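Local coordinates for ACYL carrier protein ACPA (PDB 2CGQ) that probably serves as an acyl carrier protein, holding acyl chains on a phosphopantetheine arm for transfer between enzymes, at residues Gln49-Asp54 and Lys86-Val91; Gln36-Thr41 and Ser59-Gln64. All coordinates share one frame; numbering follows the deposited sequence.

Overall arrangement
Both contacts belong to the small helical bundle of an acyl carrier protein, and their segments alternate along the chain. Contact 1 joins the loop segment 49-54 to the start of helix 88-96; contact 2 joins the end of helix 27-39 to the start of helix 59-73. Their centres lie about 12 Å apart. They meet directly where Leu51 CD1 of contact 1 packs 3.6 Å from Leu62 CD2 of contact 2, so the loop and the first turns of helix 59-73 share one apolar layer. Ser59 opens that helix in an Asp-Ser-Leu sequence, whose serine carries the phosphopantetheine in this family; here it is the probable attachment site.

Contact 1: Gln49-Asp54 and Lys86-Val91; sequences QVLVDD and KTVGDV
Val50 and Thr87 form a single antiparallel bridge, a non-hydrogen-bonded pair flanked by two backbone bonds, which ties the long loop of this acyl carrier protein to the start of helix 88-96. Val88 N donates to Gln49 O at 2.8 Å, and Leu51 N reaches Lys86 O at 2.9 Å with a nearly straight N-H...O angle of 173°. Beside the bridge the contact is apolar. Leu51 sends CD2 to within 3.8 Å of Val88 CG2, the two side chains crossing at about a right angle, while its other branch, CD1, meets Val91 CG2 at 4.0 Å; Leu62 and Leu65 extend this layer. Gln49 runs alongside Val88, its amide engaged with Thr46 and Gly44 of its own loop.

The second shell holds both backbones in shape. Asp54 OD2 accepts from Val50 N on its anti side, tilted 23° out of the carboxylate plane, while Thr87 and Asp90 make the capping box of helix 88-96. Thr87 OG1, placed between its own N and carbonyl carbon (chi1 63°), accepts weakly from Asp90 N. In return, Asp90 OD2 takes Thr87 N from above the carboxylate plane at 3.0 Å, and Lys86 N on its anti lone pair at 2.7 Å.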
loop_
_atom_site.group_PDB
_atom_site.type_symbol
_atom_site.label_atom_id
_atom_site.label_comp_id
_atom_site.label_asym_id
_atom_site.label_seq_id
_atom_site.Cartn_x
_atom_site.Cartn_y
_atom_site.Cartn_z
ATOM N N GLN A 49 -9.447 3.812 -4.074
ATOM C CA GLN A 49 -9.821 2.452 -3.641
ATOM C C GLN A 49 -9.539 2.220 -2.182
ATOM O O GLN A 49 -8.420 2.476 -1.693
ATOM C CB GLN A 49 -9.148 1.369 -4.493
ATOM C CG GLN A 49 -9.693 1.320 -5.898
ATOM C CD GLN A 49 -8.840 0.435 -6.838
ATOM O OE1 GLN A 49 -7.627 0.394 -6.726
ATOM N NE2 GLN A 49 -9.488 -0.221 -7.773
ATOM N N VAL A 50 -10.584 1.767 -1.492
ATOM C CA VAL A 50 -10.509 1.339 -0.103
ATOM C C VAL A 50 -9.832 -0.029 -0.040
ATOM O O VAL A 50 -10.305 -0.975 -0.669
ATOM C CB VAL A 50 -11.900 1.337 0.547
ATOM C CG1 VAL A 50 -11.803 0.998 1.967
ATOM C CG2 VAL A 50 -12.548 2.721 0.428
ATOM N N LEU A 51 -8.744 -0.145 0.714
ATOM C CA LEU A 51 -7.894 -1.362 0.675
ATOM C C LEU A 51 -8.687 -2.604 1.025
ATOM O O LEU A 51 -8.692 -3.598 0.289
ATOM C CB LEU A 51 -6.678 -1.243 1.595
ATOM C CG LEU A 51 -5.673 -0.168 1.202
ATOM C CD1 LEU A 51 -4.516 -0.266 2.196
ATOM C CD2 LEU A 51 -5.141 -0.316 -0.181
ATOM N N VAL A 52 -9.432 -2.503 2.092
ATOM C CA VAL A 52 -10.307 -3.608 2.508
ATOM C C VAL A 52 -11.536 -3.729 1.612
ATOM O O VAL A 52 -11.681 -4.742 0.943
ATOM C CB VAL A 52 -10.753 -3.485 3.971
ATOM C CG1 VAL A 52 -11.663 -4.661 4.329
ATOM C CG2 VAL A 52 -9.553 -3.486 4.889
ATOM N N ASP A 53 -12.401 -2.709 1.589
ATOM C CA ASP A 53 -13.723 -2.837 0.962
ATOM C C ASP A 53 -13.669 -3.048 -0.535
ATOM O O ASP A 53 -14.478 -3.807 -1.096
ATOM C CB ASP A 53 -14.598 -1.619 1.193
ATOM C CG ASP A 53 -14.727 -1.210 2.650
ATOM O OD1 ASP A 53 -13.957 -1.697 3.526
ATOM O OD2 ASP A 53 -15.556 -0.275 2.880
ATOM N N ASP A 54 -12.730 -2.377 -1.201
ATOM C CA ASP A 54 -12.605 -2.453 -2.660
ATOM C C ASP A 54 -11.644 -3.509 -3.187
ATOM O O ASP A 54 -11.948 -4.161 -4.180
ATOM C CB ASP A 54 -12.235 -1.081 -3.250
ATOM C CG ASP A 54 -13.339 -0.036 -3.050
ATOM O OD1 ASP A 54 -14.543 -0.383 -3.156
ATOM O OD2 ASP A 54 -13.028 1.148 -2.821
ATOM N N LYS A 86 -6.237 3.777 4.953
ATOM C CA LYS A 86 -7.516 3.227 4.554
ATOM C C LYS A 86 -7.619 3.021 3.034
ATOM O O LYS A 86 -8.220 2.053 2.597
ATOM C CB LYS A 86 -8.659 4.127 4.971
ATOM C CG LYS A 86 -8.857 4.286 6.465
ATOM C CD LYS A 86 -9.175 2.984 7.111
ATOM C CE LYS A 86 -9.993 3.258 8.368
ATOM N NZ LYS A 86 -9.213 4.096 9.314
ATOM N N THR A 87 -7.122 3.998 2.271
ATOM C CA THR A 87 -7.162 3.958 0.825
ATOM C C THR A 87 -5.804 3.786 0.192
ATOM O O THR A 87 -4.782 4.063 0.814
ATOM C CB THR A 87 -7.790 5.235 0.262
ATOM O OG1 THR A 87 -6.991 6.366 0.599
ATOM C CG2 THR A 87 -9.179 5.428 0.823
ATOM N N VAL A 88 -5.821 3.442 -1.085
ATOM C CA VAL A 88 -4.594 3.426 -1.885
ATOM C C VAL A 88 -3.881 4.800 -1.769
ATOM O O VAL A 88 -2.657 4.854 -1.601
ATOM C CB VAL A 88 -4.897 3.076 -3.333
ATOM C CG1 VAL A 88 -3.671 3.357 -4.254
ATOM C CG2 VAL A 88 -5.376 1.603 -3.476
ATOM N N GLY A 89 -4.618 5.900 -1.876
ATOM C CA GLY A 89 -4.012 7.203 -1.763
ATOM C C GLY A 89 -3.224 7.417 -0.489
ATOM O O GLY A 89 -2.189 8.067 -0.504
ATOM N N ASP A 90 -3.722 6.872 0.611
ATOM C CA ASP A 90 -3.083 6.993 1.959
ATOM C C ASP A 90 -1.719 6.253 1.909
ATOM O O ASP A 90 -0.700 6.711 2.452
ATOM C CB ASP A 90 -3.926 6.319 3.029
ATOM C CG ASP A 90 -5.242 7.016 3.318
ATOM O OD1 ASP A 90 -5.396 8.234 3.028
ATOM O OD2 ASP A 90 -6.098 6.307 3.887
ATOM N N VAL A 91 -1.707 5.127 1.200
ATOM C CA VAL A 91 -0.448 4.388 0.950
ATOM C C VAL A 91 0.545 5.263 0.156
ATOM O O VAL A 91 1.738 5.390 0.524
ATOM C CB VAL A 91 -0.697 3.077 0.190
ATOM C CG1 VAL A 91 0.635 2.310 0.013
ATOM C CG2 VAL A 91 -1.650 2.168 0.914
HETATM O O HOH W 1 -9.121 -0.160 4.022
#

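Contact 2: Gln36-Thr41 and Ser59-Gln64; sequences QRILRT and SLKLFQ
In this acyl carrier bundle, the last turn of helix 27-39 packs on the first turns of helix 59-73, with Ile38 set against Lys61 and Gln64. The two backbones come nearest at Ile38 and Lys61, their CA atoms 6.7 Å apart, and no direct hydrogen bond crosses the interface, so the direct contacts are van der Waals packing, with one water bridge. With chi1 of Ile38 at -68°, CG1 turns beside the backbone N and CG2 opposite it, where CG2 meets both partners: it lies 3.8 Å from Lys61 CB and 3.8 Å from Gln64 OE1, two residues one helical turn apart. The other branch ends in CD1, which touches the backbone of helix 59-73, 3.8 Å from Gln64 C, and the side chain of Ile38 also touches Leu65. A lesser contact brings Leu39 CD2 to Lys61 CD, the side chains crossing at about a right angle.

Gln64 NE2 lies at the edge of the Arg37 guanidinium, near its plane, without a bond; the charge of Arg37 is instead paired with Glu68 one turn further along helix 59-73. A Schellman motif ends helix 27-39, with Arg40 as its C-prime residue at positive phi (53°) and Thr41 N returning to Gln36 O. The extended Lys61 chain carries its ammonium toward this end, where a water accepts from Lys61 NZ at 3.1 Å and donates to Ile38 O at 2.8 Å.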
loop_
_atom_site.group_PDB
_atom_site.type_symbol
_atom_site.label_atom_id
_atom_site.label_comp_id
_atom_site.label_asym_id
_atom_site.label_seq_id
_atom_site.Cartn_x
_atom_site.Cartn_y
_atom_site.Cartn_z
ATOM N N GLN A 36 -0.593 -5.086 -6.507
ATOM C CA GLN A 36 -0.969 -6.177 -7.399
ATOM C C GLN A 36 -0.268 -7.493 -7.106
ATOM O O GLN A 36 -0.897 -8.556 -7.208
ATOM C CB GLN A 36 -0.754 -5.761 -8.844
ATOM C CG GLN A 36 -1.716 -4.663 -9.309
ATOM C CD GLN A 36 -1.363 -4.135 -10.668
ATOM O OE1 GLN A 36 -0.179 -4.087 -11.015
ATOM N NE2 GLN A 36 -2.383 -3.753 -11.471
ATOM N N ARG A 37 1.024 -7.443 -6.779
ATOM C CA ARG A 37 1.778 -8.657 -6.484
ATOM C C ARG A 37 1.155 -9.347 -5.245
ATOM O O ARG A 37 0.867 -10.544 -5.255
ATOM C CB ARG A 37 3.235 -8.264 -6.234
ATOM C CG ARG A 37 4.335 -9.158 -6.618
ATOM C CD ARG A 37 5.574 -8.929 -5.716
ATOM N NE ARG A 37 5.162 -9.079 -4.301
ATOM C CZ ARG A 37 5.109 -10.236 -3.621
ATOM N NH1 ARG A 37 5.484 -11.346 -4.177
ATOM N NH2 ARG A 37 4.587 -10.257 -2.388
ATOM N N ILE A 38 0.930 -8.573 -4.188
ATOM C CA ILE A 38 0.338 -9.101 -2.943
ATOM C C ILE A 38 -1.049 -9.670 -3.125
ATOM O O ILE A 38 -1.353 -10.761 -2.606
ATOM C CB ILE A 38 0.331 -8.024 -1.809
ATOM C CG1 ILE A 38 1.763 -7.746 -1.398
ATOM C CG2 ILE A 38 -0.536 -8.449 -0.579
ATOM C CD1 ILE A 38 1.889 -6.443 -0.598
ATOM N N LEU A 39 -1.889 -9.009 -3.884
ATOM C CA LEU A 39 -3.243 -9.485 -4.091
ATOM C C LEU A 39 -3.341 -10.496 -5.258
ATOM O O LEU A 39 -4.411 -11.090 -5.467
ATOM C CB LEU A 39 -4.178 -8.359 -4.409
ATOM C CG LEU A 39 -4.349 -7.210 -3.423
ATOM C CD1 LEU A 39 -5.132 -6.144 -4.096
ATOM C CD2 LEU A 39 -5.054 -7.719 -2.197
ATOM N N ARG A 40 -2.256 -10.687 -6.024
ATOM C CA ARG A 40 -2.330 -11.536 -7.218
ATOM C C ARG A 40 -3.455 -11.126 -8.178
ATOM O O ARG A 40 -4.259 -11.962 -8.637
ATOM C CB ARG A 40 -2.510 -12.984 -6.785
ATOM C CG ARG A 40 -1.327 -13.454 -6.036
ATOM C CD ARG A 40 -1.545 -14.816 -5.562
ATOM N NE ARG A 40 -0.640 -15.023 -4.452
ATOM C CZ ARG A 40 0.017 -16.132 -4.232
ATOM N NH1 ARG A 40 0.820 -16.196 -3.196
ATOM N NH2 ARG A 40 -0.115 -17.180 -5.048
ATOM N N THR A 41 -3.488 -9.860 -8.531
ATOM C CA THR A 41 -4.491 -9.346 -9.472
ATOM C C THR A 41 -3.829 -8.467 -10.512
ATOM O O THR A 41 -2.728 -7.981 -10.295
ATOM C CB THR A 41 -5.573 -8.568 -8.730
ATOM O OG1 THR A 41 -6.559 -8.117 -9.654
ATOM C CG2 THR A 41 -5.002 -7.345 -8.038
ATOM N N SER A 59 -5.967 -8.508 7.226
ATOM C CA SER A 59 -4.891 -8.082 8.097
ATOM C C SER A 59 -3.522 -8.609 7.658
ATOM O O SER A 59 -2.552 -7.876 7.716
ATOM C CB SER A 59 -5.161 -8.459 9.535
ATOM O OG SER A 59 -5.279 -9.849 9.632
ATOM N N LEU A 60 -3.465 -9.859 7.209
ATOM C CA LEU A 60 -2.191 -10.425 6.729
ATOM C C LEU A 60 -1.740 -9.581 5.516
ATOM O O LEU A 60 -0.604 -9.230 5.434
ATOM C CB LEU A 60 -2.375 -11.868 6.306
ATOM C CG LEU A 60 -1.215 -12.522 5.533
ATOM C CD1 LEU A 60 0.019 -12.333 6.273
ATOM C CD2 LEU A 60 -1.507 -13.963 5.268
ATOM N N LYS A 61 -2.610 -9.317 4.539
ATOM C CA LYS A 61 -2.140 -8.682 3.319
ATOM C C LYS A 61 -1.757 -7.232 3.591
ATOM O O LYS A 61 -0.873 -6.669 2.942
ATOM C CB LYS A 61 -3.168 -8.799 2.173
ATOM C CG LYS A 61 -3.333 -10.285 1.675
ATOM C CD LYS A 61 -4.461 -10.415 0.618
ATOM C CE LYS A 61 -4.910 -11.845 0.577
ATOM N NZ LYS A 61 -5.680 -12.345 -0.638
ATOM N N LEU A 62 -2.410 -6.609 4.558
ATOM C CA LEU A 62 -2.002 -5.247 4.927
ATOM C C LEU A 62 -0.623 -5.251 5.582
ATOM O O LEU A 62 0.153 -4.332 5.359
ATOM C CB LEU A 62 -2.974 -4.622 5.893
ATOM C CG LEU A 62 -4.313 -4.308 5.250
ATOM C CD1 LEU A 62 -5.374 -4.070 6.342
ATOM C CD2 LEU A 62 -4.186 -3.196 4.256
ATOM N N PHE A 63 -0.340 -6.260 6.421
ATOM C CA PHE A 63 0.982 -6.406 7.011
ATOM C C PHE A 63 2.023 -6.602 5.927
ATOM O O PHE A 63 3.105 -6.052 5.966
ATOM C CB PHE A 63 1.001 -7.601 7.987
ATOM C CG PHE A 63 2.328 -7.862 8.598
ATOM C CD1 PHE A 63 2.780 -7.087 9.672
ATOM C CD2 PHE A 63 3.175 -8.822 8.072
ATOM C CE1 PHE A 63 4.002 -7.328 10.250
ATOM C CE2 PHE A 63 4.451 -9.033 8.635
ATOM C CZ PHE A 63 4.843 -8.288 9.729
ATOM N N GLN A 64 1.700 -7.452 4.937
ATOM C CA GLN A 64 2.587 -7.643 3.802
ATOM C C GLN A 64 2.823 -6.329 3.097
ATOM O O GLN A 64 3.942 -6.027 2.713
ATOM C CB GLN A 64 2.016 -8.639 2.811
ATOM C CG GLN A 64 2.071 -10.074 3.170
ATOM C CD GLN A 64 1.653 -10.921 1.978
ATOM O OE1 GLN A 64 0.501 -11.164 1.798
ATOM N NE2 GLN A 64 2.624 -11.347 1.166
HETATM O O HOH W 2 -3.403 -12.718 -2.679
#